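Local coordinates for protein interleukin-2 receptor subunit beta (Mus musculus, PDB 6DG5) that probably acts as the beta subunit of the interleukin-2 receptor, binding the cytokine, taking part in receptor-mediated endocytosis and passing the mitogenic signal into the cell, at residues L105-P110 against G193-S199; L140-R146 against V158-R164; A16-W22 against W58-L64; P68-T74 against S130-Y135. All coordinates share one frame; numbering follows the deposited sequence.

Contact 1. Residues L105-P110 against G193-S199; sequences LRLVAP and GTWSPWS. With FUC (alpha-L-fucopyranose), chain E; MAN (alpha-D-mannopyranose), chain C.
The WSXWS motif of type I cytokine receptors, Trp195 to Ser199, lies beside residues 105-110 of the loop between strands 91-99 and 111-118; segments 105-110 and 193-199 run nearly parallel, 17° apart from first to last CA. At one end, Thr194 N donates to Leu105 O at 3.0 Å. A water then accepts from Leu107 N and donates to Thr194 O. Further along, carbon meets carbonyl: Ser196 CB approaches Leu107 O at 3.2 Å, and Ala109 CB reaches Pro197 O at the same separation. Both motif serines turn their hydroxyls to strand 178-187, Ser196 OG bonding Val185 N and Ser199 OG bonding Val183 N, while Trp195 makes cation-pi contacts with Arg184 and Lys186, and Trp198 with Arg145. The chain of Arg106, bent at chi2 and chi3, crosses Pro197 at about a right angle, Arg106 CD lying 3.7 Å from Pro197 CD. Its guanidinium has fucose C5 over one face and fucose O2 at its edge. This sugar belongs to the Asn17 glycan; Leu107 O, 2.6 Å from fucose O3, and Arg106 O compete for its one proton. Beyond it, O4 of a mannose donates to Trp198 O at 2.7 Å.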
# COMPACT_ATOMS: atom_id res chain seq x y z
N LEU B 105 1.27 -6.76 15.08
CA LEU B 105 2.17 -5.68 14.68
C LEU B 105 2.13 -4.55 15.71
O LEU B 105 1.05 -4.09 16.09
CB LEU B 105 1.79 -5.14 13.30
CG LEU B 105 2.19 -5.99 12.10
CD1 LEU B 105 1.70 -5.35 10.82
CD2 LEU B 105 3.69 -6.19 12.06
N ARG B 106 3.31 -4.12 16.14
CA ARG B 106 3.45 -2.96 17.02
C ARG B 106 4.70 -2.21 16.57
O ARG B 106 5.82 -2.55 16.96
CB ARG B 106 3.54 -3.36 18.49
CG ARG B 106 2.99 -2.31 19.44
CD ARG B 106 4.04 -1.85 20.45
NE ARG B 106 3.86 -2.47 21.76
CZ ARG B 106 4.68 -3.37 22.28
NH1 ARG B 106 4.44 -3.88 23.49
NH2 ARG B 106 5.75 -3.76 21.61
N LEU B 107 4.50 -1.19 15.74
CA LEU B 107 5.61 -0.50 15.08
C LEU B 107 6.44 0.29 16.09
O LEU B 107 6.06 0.48 17.25
CB LEU B 107 5.08 0.43 13.99
CG LEU B 107 4.57 -0.25 12.72
CD1 LEU B 107 3.53 0.61 12.02
CD2 LEU B 107 5.74 -0.53 11.79
N VAL B 108 7.60 0.74 15.63
CA VAL B 108 8.50 1.55 16.44
C VAL B 108 7.94 2.97 16.54
O VAL B 108 7.43 3.52 15.55
CB VAL B 108 9.92 1.54 15.85
CG1 VAL B 108 10.78 2.62 16.48
CG2 VAL B 108 10.55 0.17 16.04
N ALA B 109 8.03 3.55 17.73
CA ALA B 109 7.45 4.86 17.98
C ALA B 109 8.05 5.91 17.04
O ALA B 109 9.21 5.79 16.63
CB ALA B 109 7.70 5.27 19.43
N PRO B 110 7.27 6.93 16.66
CA PRO B 110 7.82 7.99 15.81
C PRO B 110 8.92 8.75 16.52
O PRO B 110 8.92 8.89 17.75
CB PRO B 110 6.60 8.88 15.54
CG PRO B 110 5.42 8.01 15.80
CD PRO B 110 5.83 7.10 16.91
N GLY B 193 -3.36 -5.51 14.48
CA GLY B 193 -2.24 -4.98 15.24
C GLY B 193 -2.63 -3.84 16.16
O GLY B 193 -3.73 -3.29 16.07
N THR B 194 -1.71 -3.49 17.05
CA THR B 194 -1.94 -2.48 18.07
C THR B 194 -1.13 -1.22 17.76
O THR B 194 -0.26 -1.20 16.89
CB THR B 194 -1.57 -3.01 19.46
OG1 THR B 194 -0.24 -3.54 19.42
CG2 THR B 194 -2.53 -4.11 19.87
N TRP B 195 -1.44 -0.16 18.50
CA TRP B 195 -0.77 1.12 18.30
C TRP B 195 0.67 1.06 18.78
O TRP B 195 1.02 0.31 19.70
CB TRP B 195 -1.51 2.23 19.05
CG TRP B 195 -2.67 2.81 18.30
CD1 TRP B 195 -3.99 2.55 18.50
CD2 TRP B 195 -2.60 3.75 17.22
NE1 TRP B 195 -4.76 3.27 17.62
CE2 TRP B 195 -3.93 4.01 16.82
CE3 TRP B 195 -1.56 4.39 16.55
CZ2 TRP B 195 -4.23 4.89 15.78
CZ3 TRP B 195 -1.86 5.27 15.53
CH2 TRP B 195 -3.19 5.51 15.15
N SER B 196 1.52 1.87 18.15
CA SER B 196 2.89 2.02 18.60
C SER B 196 2.94 2.91 19.84
O SER B 196 2.02 3.70 20.08
CB SER B 196 3.74 2.63 17.49
OG SER B 196 3.56 4.04 17.42
N PRO B 197 3.99 2.79 20.65
CA PRO B 197 4.12 3.66 21.81
C PRO B 197 4.22 5.12 21.40
O PRO B 197 4.59 5.46 20.28
CB PRO B 197 5.42 3.19 22.48
CG PRO B 197 5.57 1.78 22.02
CD PRO B 197 5.04 1.76 20.62
N TRP B 198 3.86 6.00 22.33
CA TRP B 198 3.91 7.43 22.07
C TRP B 198 5.34 7.89 21.87
O TRP B 198 6.27 7.39 22.52
CB TRP B 198 3.26 8.20 23.21
CG TRP B 198 1.78 8.04 23.29
CD1 TRP B 198 1.08 7.28 24.17
CD2 TRP B 198 0.80 8.65 22.43
NE1 TRP B 198 -0.27 7.38 23.93
CE2 TRP B 198 -0.46 8.22 22.86
CE3 TRP B 198 0.89 9.52 21.34
CZ2 TRP B 198 -1.64 8.63 22.25
CZ3 TRP B 198 -0.29 9.93 20.73
CH2 TRP B 198 -1.53 9.49 21.18
N SER B 199 5.52 8.85 20.97
CA SER B 199 6.84 9.39 20.71
C SER B 199 7.36 10.17 21.92
O SER B 199 6.60 10.54 22.82
CB SER B 199 6.80 10.31 19.49
OG SER B 199 5.96 11.43 19.72
C1 FUC E . 9.57 -2.77 21.16
C2 FUC E . 8.79 -2.71 19.82
C3 FUC E . 7.73 -1.60 19.82
C4 FUC E . 8.00 -0.52 20.90
C5 FUC E . 8.09 -1.18 22.29
C6 FUC E . 8.86 -0.35 23.31
O2 FUC E . 8.19 -3.96 19.49
O3 FUC E . 7.71 -0.96 18.56
O4 FUC E . 9.18 0.22 20.61
O5 FUC E . 8.71 -2.50 22.26
C1 MAN C . 10.63 7.43 26.91
C2 MAN C . 9.63 8.53 27.38
C3 MAN C . 8.21 8.15 26.97
C4 MAN C . 8.13 7.86 25.47
C5 MAN C . 9.12 6.76 25.09
C6 MAN C . 9.17 6.52 23.58
O2 MAN C . 9.90 9.78 26.74
O3 MAN C . 7.28 9.17 27.33
O4 MAN C . 6.81 7.44 25.13
O5 MAN C . 10.46 7.12 25.52
O6 MAN C . 9.96 5.35 23.34
O HOH W 1 1.85 0.22 15.24

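Contact 2. Residues L140-R146 against V158-R164; sequences LEFEARR and VLSLKQR
Leu140 lays its CD1 methyl over the centre of one face of the Arg164 guanidinium, 3.6 Å above the plane, and the two side chains run side by side in the same direction. With CG set opposite its own backbone N (chi1 -159°) and a bend at chi2, Arg164 also brings CG to Leu140 CB; its charged end is held by a salt bridge to Glu137 and a hydrogen bond from NE to Gln166. Phe142 turns its ring edge to Gln163 O, 3.7 Å from CD2, while its CB rests on Leu161 CD1 at 3.9 Å. These residues belong to a beta hairpin of the fibronectin type-III domain: strands 140-146 and 158-161 run antiparallel at 157°, and Phe142 with Leu161 and Ala144 with Leu159 are hydrogen-bonded pairs, with Phe142 N to Leu161 O measuring 3.0 Å. The face opposite Phe142 and Leu161 carries Glu143, Ser160 and Val158; Glu143 OE1 lies 3.7 Å from Val158 CG1 and forms a salt bridge with Arg184. Cutting Glu143 back to an alanine would probably leave Arg184 without this carboxylate and uncover Val158 CG1. Glu141 reaches along the Lys162 backbone, its CG 3.6 Å from Lys162 CA, although the carboxylate and Lys162 NZ remain apart. Strand 157-161 is outermost in its sheet within this chain, and another protein chain meets the strand and the turn after it: Ser160 N hydrogen-bonds a polar side chain of that chain, and Lys162 NZ forms a salt bridge with an acidic one.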
# COMPACT_ATOMS: atom_id res chain seq x y z
N LEU B 140 -0.03 3.45 6.54
CA LEU B 140 0.37 4.12 7.76
C LEU B 140 -0.72 5.05 8.26
O LEU B 140 -1.44 5.68 7.48
CB LEU B 140 1.66 4.91 7.54
CG LEU B 140 2.94 4.08 7.48
CD1 LEU B 140 4.13 4.96 7.10
CD2 LEU B 140 3.19 3.38 8.80
N GLU B 141 -0.85 5.13 9.59
CA GLU B 141 -1.84 5.96 10.24
C GLU B 141 -1.20 6.58 11.48
O GLU B 141 -0.38 5.93 12.14
CB GLU B 141 -3.08 5.15 10.63
CG GLU B 141 -4.35 5.95 10.77
CD GLU B 141 -5.58 5.06 10.88
OE1 GLU B 141 -5.74 4.39 11.92
OE2 GLU B 141 -6.37 5.02 9.91
N PHE B 142 -1.56 7.82 11.79
CA PHE B 142 -0.92 8.54 12.87
C PHE B 142 -1.96 9.13 13.82
O PHE B 142 -3.04 9.55 13.39
CB PHE B 142 -0.02 9.66 12.34
CG PHE B 142 1.16 9.15 11.57
CD1 PHE B 142 2.32 8.79 12.23
CD2 PHE B 142 1.11 9.05 10.19
CE1 PHE B 142 3.41 8.32 11.53
CE2 PHE B 142 2.20 8.59 9.48
CZ PHE B 142 3.36 8.22 10.15
N GLU B 143 -1.62 9.15 15.10
CA GLU B 143 -2.44 9.76 16.14
C GLU B 143 -1.52 10.57 17.04
O GLU B 143 -0.53 10.05 17.57
CB GLU B 143 -3.18 8.70 16.96
CG GLU B 143 -4.70 8.76 16.84
CD GLU B 143 -5.39 7.87 17.86
OE1 GLU B 143 -4.73 7.43 18.82
OE2 GLU B 143 -6.60 7.60 17.69
N ALA B 144 -1.84 11.85 17.21
CA ALA B 144 -1.08 12.74 18.08
C ALA B 144 -1.98 13.29 19.18
O ALA B 144 -3.20 13.38 19.01
CB ALA B 144 -0.46 13.90 17.28
N ARG B 145 -1.38 13.65 20.31
CA ARG B 145 -2.11 14.27 21.40
C ARG B 145 -1.38 15.51 21.88
O ARG B 145 -0.17 15.46 22.13
CB ARG B 145 -2.34 13.28 22.56
CG ARG B 145 -1.10 12.66 23.17
CD ARG B 145 -1.51 11.71 24.30
NE ARG B 145 -0.38 11.08 24.96
CZ ARG B 145 -0.49 10.22 25.97
NH1 ARG B 145 -1.69 9.90 26.42
NH2 ARG B 145 0.59 9.68 26.52
N ARG B 146 -2.12 16.60 22.01
CA ARG B 146 -1.59 17.89 22.43
C ARG B 146 -2.07 18.19 23.85
O ARG B 146 -3.28 18.15 24.11
CB ARG B 146 -2.04 19.00 21.48
CG ARG B 146 -1.63 20.40 21.88
CD ARG B 146 -2.60 21.45 21.34
NE ARG B 146 -3.85 21.49 22.09
CZ ARG B 146 -4.99 20.96 21.68
NH1 ARG B 146 -5.06 20.34 20.51
NH2 ARG B 146 -6.08 21.05 22.44
N VAL B 158 -6.62 14.13 21.62
CA VAL B 158 -5.97 13.22 20.69
C VAL B 158 -6.52 13.47 19.30
O VAL B 158 -7.73 13.37 19.07
CB VAL B 158 -6.18 11.75 21.11
CG1 VAL B 158 -5.38 10.83 20.22
CG2 VAL B 158 -5.80 11.56 22.57
N LEU B 159 -5.63 13.79 18.36
CA LEU B 159 -6.00 14.09 16.98
C LEU B 159 -5.60 12.93 16.09
O LEU B 159 -4.52 12.35 16.24
CB LEU B 159 -5.31 15.37 16.51
CG LEU B 159 -5.33 16.55 17.49
CD1 LEU B 159 -4.21 17.52 17.18
CD2 LEU B 159 -6.67 17.25 17.45
N SER B 160 -6.47 12.58 15.14
CA SER B 160 -6.26 11.45 14.26
C SER B 160 -5.86 11.92 12.87
O SER B 160 -6.48 12.82 12.31
CB SER B 160 -7.52 10.58 14.17
OG SER B 160 -7.75 9.87 15.37
N LEU B 161 -4.80 11.31 12.33
CA LEU B 161 -4.40 11.49 10.94
C LEU B 161 -4.56 10.12 10.27
O LEU B 161 -3.64 9.30 10.30
CB LEU B 161 -2.97 12.00 10.83
CG LEU B 161 -2.65 13.34 11.49
CD1 LEU B 161 -1.70 13.13 12.67
CD2 LEU B 161 -2.05 14.30 10.49
N LYS B 162 -5.73 9.89 9.68
CA LYS B 162 -6.06 8.60 9.08
C LYS B 162 -5.40 8.40 7.71
O LYS B 162 -5.88 7.59 6.91
CB LYS B 162 -7.58 8.44 8.96
CG LYS B 162 -8.29 8.50 10.30
CD LYS B 162 -9.77 8.18 10.17
CE LYS B 162 -10.51 8.40 11.49
NZ LYS B 162 -10.51 9.84 11.88
N GLN B 163 -4.32 9.12 7.45
CA GLN B 163 -3.52 8.96 6.25
C GLN B 163 -2.05 9.05 6.64
O GLN B 163 -1.72 9.24 7.81
CB GLN B 163 -3.89 10.00 5.18
CG GLN B 163 -3.75 11.44 5.64
CD GLN B 163 -4.95 11.94 6.42
OE1 GLN B 163 -5.99 11.28 6.47
NE2 GLN B 163 -4.81 13.10 7.04
N ARG B 164 -1.17 8.93 5.65
CA ARG B 164 0.27 9.04 5.89
C ARG B 164 0.66 10.49 5.64
O ARG B 164 0.88 10.91 4.50
CB ARG B 164 1.05 8.08 4.99
CG ARG B 164 2.45 7.76 5.49
CD ARG B 164 3.51 8.59 4.79
NE ARG B 164 4.86 8.22 5.24
CZ ARG B 164 5.57 7.22 4.72
NH1 ARG B 164 5.08 6.49 3.73
NH2 ARG B 164 6.78 6.96 5.19

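Contact 3. Residues A16-W22 against W58-L64; sequences ANVSCMW and WACNLIL. With NAG (2-acetamido-2-deoxy-beta-D-glucopyranose), chain D; NAG (2-acetamido-2-deoxy-beta-D-glucopyranose), chain F.
Strands 17-22 and 58-63 run antiparallel, their directions 163° apart and their axes 4.6 Å from each other at closest approach, joined by backbone bonds from Leu64 N to Ala16 O at one end to the reciprocal pair Trp22 and Trp58 at the other. On the face of Val18 and Leu62, Val18 CG2 meets Leu64 CD1 at 4.0 Å, and the edge of the Trp58 indole comes in plane with Trp22 O, 3.7 Å from CD1. The other face carries sugar. Asn17 ND2 is bonded covalently to a glycan whose first two residues lie over Ser19, Asn61 and Ala59. Ser19 holds OG opposite its backbone N (chi1 -172°), which turns it across the strand gap to Asn61 OD1 at 3.0 Å and Cys60 O at 3.2 Å, two acceptors for one proton. Asn61 ND2 donates to O7 of the second sugar's acetamide at 3.0 Å. With an alanine in place of Asn61, that acetamide would probably lose its donor and Ser19 OG one of two acceptors. Disulfides Cys10-Cys20 and Cys48-Cys60 tie this strand pair to its two flanking strands, as is typical of the N-terminal domain of type I cytokine receptors.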
# COMPACT_ATOMS: atom_id res chain seq x y z
N ALA B 16 12.58 -6.79 11.78
CA ALA B 16 13.38 -7.91 12.24
C ALA B 16 13.39 -8.06 13.76
O ALA B 16 14.33 -8.65 14.31
CB ALA B 16 14.82 -7.78 11.74
N ASN B 17 12.38 -7.54 14.45
CA ASN B 17 12.36 -7.53 15.91
C ASN B 17 11.02 -8.08 16.39
O ASN B 17 9.96 -7.60 15.99
CB ASN B 17 12.59 -6.11 16.45
CG ASN B 17 12.77 -6.06 17.97
OD1 ASN B 17 12.35 -6.95 18.71
ND2 ASN B 17 13.41 -4.99 18.43
N VAL B 18 11.09 -9.11 17.24
CA VAL B 18 9.92 -9.67 17.90
C VAL B 18 10.18 -9.61 19.39
O VAL B 18 11.20 -10.12 19.88
CB VAL B 18 9.65 -11.12 17.45
CG1 VAL B 18 8.45 -11.68 18.18
CG2 VAL B 18 9.44 -11.17 15.94
N SER B 19 9.27 -8.97 20.13
CA SER B 19 9.41 -8.78 21.56
C SER B 19 8.26 -9.47 22.27
O SER B 19 7.09 -9.24 21.94
CB SER B 19 9.44 -7.29 21.92
OG SER B 19 9.75 -7.11 23.30
N CYS B 20 8.59 -10.31 23.25
CA CYS B 20 7.61 -11.09 24.00
C CYS B 20 7.65 -10.71 25.47
O CYS B 20 8.73 -10.46 26.03
CB CYS B 20 7.85 -12.59 23.85
SG CYS B 20 7.63 -13.25 22.19
N MET B 21 6.48 -10.68 26.10
CA MET B 21 6.37 -10.37 27.52
C MET B 21 5.53 -11.45 28.19
O MET B 21 4.46 -11.80 27.70
CB MET B 21 5.74 -8.99 27.74
CG MET B 21 5.72 -8.55 29.20
SD MET B 21 5.53 -6.76 29.38
CE MET B 21 7.14 -6.19 28.82
N TRP B 22 6.03 -11.97 29.31
CA TRP B 22 5.40 -13.06 30.04
C TRP B 22 4.76 -12.53 31.31
O TRP B 22 5.42 -11.84 32.10
CB TRP B 22 6.41 -14.16 30.37
CG TRP B 22 5.81 -15.43 30.87
CD1 TRP B 22 4.52 -15.85 30.70
CD2 TRP B 22 6.46 -16.45 31.63
NE1 TRP B 22 4.33 -17.07 31.30
CE2 TRP B 22 5.51 -17.46 31.88
CE3 TRP B 22 7.76 -16.61 32.12
CZ2 TRP B 22 5.82 -18.62 32.59
CZ3 TRP B 22 8.07 -17.76 32.83
CH2 TRP B 22 7.10 -18.75 33.06
N TRP B 58 7.97 -10.14 32.38
CA TRP B 58 9.32 -10.50 31.94
C TRP B 58 9.38 -10.35 30.42
O TRP B 58 8.52 -10.87 29.71
CB TRP B 58 9.68 -11.93 32.34
CG TRP B 58 9.43 -12.24 33.78
CD1 TRP B 58 8.22 -12.48 34.37
CD2 TRP B 58 10.41 -12.38 34.81
NE1 TRP B 58 8.39 -12.75 35.71
CE2 TRP B 58 9.73 -12.69 36.01
CE3 TRP B 58 11.80 -12.27 34.85
CZ2 TRP B 58 10.39 -12.89 37.22
CZ3 TRP B 58 12.46 -12.46 36.05
CH2 TRP B 58 11.75 -12.77 37.22
N ALA B 59 10.41 -9.65 29.94
CA ALA B 59 10.51 -9.31 28.53
C ALA B 59 11.68 -10.02 27.86
O ALA B 59 12.65 -10.43 28.51
CB ALA B 59 10.65 -7.80 28.35
N CYS B 60 11.58 -10.13 26.54
CA CYS B 60 12.57 -10.80 25.71
C CYS B 60 12.58 -10.13 24.35
O CYS B 60 11.55 -9.64 23.87
CB CYS B 60 12.24 -12.29 25.55
SG CYS B 60 13.63 -13.44 25.68
N ASN B 61 13.75 -10.10 23.71
CA ASN B 61 13.92 -9.43 22.42
C ASN B 61 14.58 -10.40 21.44
O ASN B 61 15.77 -10.70 21.56
CB ASN B 61 14.74 -8.15 22.56
CG ASN B 61 13.96 -7.05 23.24
OD1 ASN B 61 12.73 -7.01 23.18
ND2 ASN B 61 14.68 -6.14 23.90
N LEU B 62 13.80 -10.87 20.47
CA LEU B 62 14.31 -11.73 19.40
C LEU B 62 14.70 -10.85 18.23
O LEU B 62 13.84 -10.33 17.51
CB LEU B 62 13.25 -12.76 19.00
CG LEU B 62 12.87 -13.79 20.06
CD1 LEU B 62 11.42 -14.23 19.88
CD2 LEU B 62 13.81 -14.98 19.99
N ILE B 63 16.00 -10.65 18.04
CA ILE B 63 16.52 -9.88 16.92
C ILE B 63 16.73 -10.84 15.75
O ILE B 63 17.64 -11.67 15.77
CB ILE B 63 17.82 -9.15 17.28
CG1 ILE B 63 17.55 -8.08 18.35
CG2 ILE B 63 18.43 -8.51 16.04
CD1 ILE B 63 17.82 -8.55 19.76
N LEU B 64 15.88 -10.73 14.73
CA LEU B 64 15.82 -11.70 13.65
C LEU B 64 16.66 -11.34 12.43
O LEU B 64 16.70 -12.12 11.47
CB LEU B 64 14.36 -11.90 13.20
CG LEU B 64 13.50 -12.94 13.91
CD1 LEU B 64 13.14 -12.49 15.31
CD2 LEU B 64 12.25 -13.21 13.10
C1 NAG D . 13.66 -4.75 19.82
C2 NAG D . 14.66 -3.59 19.97
C3 NAG D . 14.73 -3.09 21.42
C4 NAG D . 13.34 -2.85 22.01
C5 NAG D . 12.51 -4.12 21.83
C6 NAG D . 11.10 -4.01 22.35
C7 NAG D . 16.47 -3.70 18.32
C8 NAG D . 17.85 -4.21 18.03
N2 NAG D . 15.98 -4.00 19.52
O3 NAG D . 15.50 -1.90 21.48
O4 NAG D . 13.48 -2.54 23.39
O5 NAG D . 12.42 -4.40 20.43
O6 NAG D . 10.15 -4.08 21.30
O7 NAG D . 15.84 -3.05 17.50
C1 NAG F . 12.67 -1.43 23.84
C2 NAG F . 12.49 -1.62 25.34
C3 NAG F . 11.66 -0.48 25.93
C4 NAG F . 12.22 0.88 25.52
C5 NAG F . 12.42 0.93 24.00
C6 NAG F . 13.10 2.20 23.52
C7 NAG F . 12.56 -4.02 25.84
C8 NAG F . 11.75 -5.25 26.12
N2 NAG F . 11.86 -2.90 25.63
O3 NAG F . 11.64 -0.59 27.35
O4 NAG F . 11.30 1.89 25.92
O5 NAG F . 13.25 -0.16 23.58
O6 NAG F . 14.50 2.15 23.74
O7 NAG F . 13.78 -4.04 25.80

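Contact 4. Residues P68-T74 against S130-Y135; sequences PESQSLT and SQVSHY
Gln71 takes the hydrogen bond from Ser133 OG on its OE1 at 2.6 Å, the donor 49° out of the carbonyl plane. The amide's other end is fixed in its own loop: NE2 donates to Leu73 O at 2.7 Å, almost straight at 178° and in the amide plane, which sets the rotation of the group. Gln71 CG, swung anti to the backbone N (chi1 -168°), meets Tyr135 CE2 at 3.5 Å, and the bend at chi2 turns the amide toward Ser133. Thr74 CG2 touches Tyr135 OH at 3.4 Å. Toward the other end, Glu69 OE1 accepts from Gln131 N at 2.6 Å on its syn side, though tilted out of the carboxylate plane, and Pro68 O lies 3.4 Å from Gln131 CG. Since 68-74 belongs to the N-terminal domain and 130-135 to the fibronectin type-III domain, the contact spans the elbow between the two domains, whose loops form the cytokine-binding surface in type I cytokine receptors. In the second shell, Ser133 OG also accepts from Tyr135 N, an ST turn, and Arg15 supports the first loop through a salt bridge to Glu69 OE2 and a hydrogen bond to Gln71 OE1. His134 NE2 stands over one face of the Tyr135 ring, 3.4 Å above its plane. Consistent with such a surface, His134 NE2 and Tyr135 OH each bond acidic side chains of another protein chain.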
# COMPACT_ATOMS: atom_id res chain seq x y z
N PRO B 68 18.44 -3.12 10.61
CA PRO B 68 17.17 -2.74 11.26
C PRO B 68 15.99 -2.79 10.31
O PRO B 68 14.89 -3.16 10.72
CB PRO B 68 17.45 -1.32 11.76
CG PRO B 68 18.94 -1.15 11.71
CD PRO B 68 19.40 -2.01 10.57
N GLU B 69 16.20 -2.42 9.04
CA GLU B 69 15.15 -2.41 8.04
C GLU B 69 15.09 -3.71 7.23
O GLU B 69 14.49 -3.73 6.16
CB GLU B 69 15.33 -1.22 7.09
CG GLU B 69 15.30 0.14 7.77
CD GLU B 69 13.89 0.59 8.13
OE1 GLU B 69 13.75 1.57 8.88
OE2 GLU B 69 12.93 -0.05 7.65
N SER B 70 15.71 -4.78 7.73
CA SER B 70 15.69 -6.05 7.02
C SER B 70 14.35 -6.75 7.23
O SER B 70 13.84 -6.81 8.35
CB SER B 70 16.84 -6.95 7.48
OG SER B 70 16.51 -7.59 8.70
N GLN B 71 13.78 -7.27 6.14
CA GLN B 71 12.48 -7.93 6.18
C GLN B 71 12.70 -9.40 6.52
O GLN B 71 12.86 -10.24 5.64
CB GLN B 71 11.74 -7.76 4.86
CG GLN B 71 10.27 -8.16 4.92
CD GLN B 71 9.48 -7.29 5.87
OE1 GLN B 71 9.58 -6.06 5.84
NE2 GLN B 71 8.70 -7.91 6.74
N SER B 72 12.68 -9.71 7.82
CA SER B 72 13.00 -11.06 8.26
C SER B 72 11.80 -12.00 8.18
O SER B 72 11.98 -13.21 8.08
CB SER B 72 13.55 -11.03 9.68
OG SER B 72 12.56 -10.61 10.60
N LEU B 73 10.58 -11.46 8.23
CA LEU B 73 9.37 -12.27 8.22
C LEU B 73 8.41 -11.76 7.16
O LEU B 73 8.49 -10.61 6.72
CB LEU B 73 8.69 -12.27 9.59
CG LEU B 73 9.47 -12.88 10.75
CD1 LEU B 73 8.78 -12.56 12.07
CD2 LEU B 73 9.61 -14.38 10.57
N THR B 74 7.48 -12.62 6.77
CA THR B 74 6.48 -12.32 5.75
C THR B 74 5.08 -12.52 6.32
O THR B 74 4.89 -12.87 7.48
CB THR B 74 6.68 -13.18 4.50
OG1 THR B 74 6.83 -14.55 4.88
CG2 THR B 74 7.91 -12.72 3.75
N SER B 130 10.69 4.89 11.42
CA SER B 130 11.71 3.89 11.14
C SER B 130 11.12 2.50 11.29
O SER B 130 10.09 2.30 11.95
CB SER B 130 12.92 4.04 12.08
OG SER B 130 13.64 5.22 11.80
N GLN B 131 11.78 1.53 10.65
CA GLN B 131 11.44 0.11 10.77
C GLN B 131 10.00 -0.16 10.33
O GLN B 131 9.30 -0.99 10.93
CB GLN B 131 11.68 -0.40 12.19
CG GLN B 131 13.11 -0.83 12.45
CD GLN B 131 13.60 -0.39 13.81
OE1 GLN B 131 13.58 -1.16 14.77
NE2 GLN B 131 14.05 0.85 13.91
N VAL B 132 9.56 0.53 9.29
CA VAL B 132 8.23 0.32 8.72
C VAL B 132 8.40 -0.49 7.44
O VAL B 132 9.12 -0.08 6.52
CB VAL B 132 7.52 1.65 8.44
CG1 VAL B 132 6.13 1.39 7.88
CG2 VAL B 132 7.44 2.48 9.70
N SER B 133 7.73 -1.64 7.38
CA SER B 133 7.88 -2.54 6.25
C SER B 133 7.21 -1.97 5.01
O SER B 133 6.21 -1.26 5.09
CB SER B 133 7.29 -3.91 6.57
OG SER B 133 7.37 -4.77 5.45
N HIS B 134 7.79 -2.28 3.85
CA HIS B 134 7.14 -1.97 2.58
C HIS B 134 5.81 -2.70 2.46
O HIS B 134 4.92 -2.24 1.74
CB HIS B 134 8.05 -2.33 1.42
CG HIS B 134 8.40 -3.79 1.35
ND1 HIS B 134 9.15 -4.42 2.32
CD2 HIS B 134 8.09 -4.74 0.44
CE1 HIS B 134 9.29 -5.69 2.01
NE2 HIS B 134 8.66 -5.91 0.87
N TYR B 135 5.67 -3.83 3.16
CA TYR B 135 4.41 -4.57 3.14
C TYR B 135 3.26 -3.72 3.68
O TYR B 135 2.13 -3.82 3.19
CB TYR B 135 4.55 -5.84 3.98
CG TYR B 135 5.42 -6.92 3.38
CD1 TYR B 135 5.42 -7.17 2.01
CD2 TYR B 135 6.23 -7.71 4.18
CE1 TYR B 135 6.21 -8.16 1.47
CE2 TYR B 135 7.02 -8.70 3.65
CZ TYR B 135 7.01 -8.93 2.29
OH TYR B 135 7.80 -9.92 1.76

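Overall arrangement
Along the chain, contact 3 closes within the N-terminal domain before the others open; contact 4 joins that domain to the fibronectin type-III domain, and its segments alternate with those of contact 1. Contact 2 is nested inside the loop that contact 1 closes. Contact 3, in the seven-stranded N-terminal sheet, and contact 2, in the four-stranded sheet of the fibronectin domain, lie farthest apart, centres about 27 Å from each other on opposite sides of the chain's centre. Contacts 1 and 4 lie between, about 14 Å apart, touching through Val108 and Gln131. Trp195 and Trp198 pack on Glu143 of contact 2. The Asn17 glycan of contact 3 reaches contact 1, so carbohydrate bridges the two domains of this extracellular region.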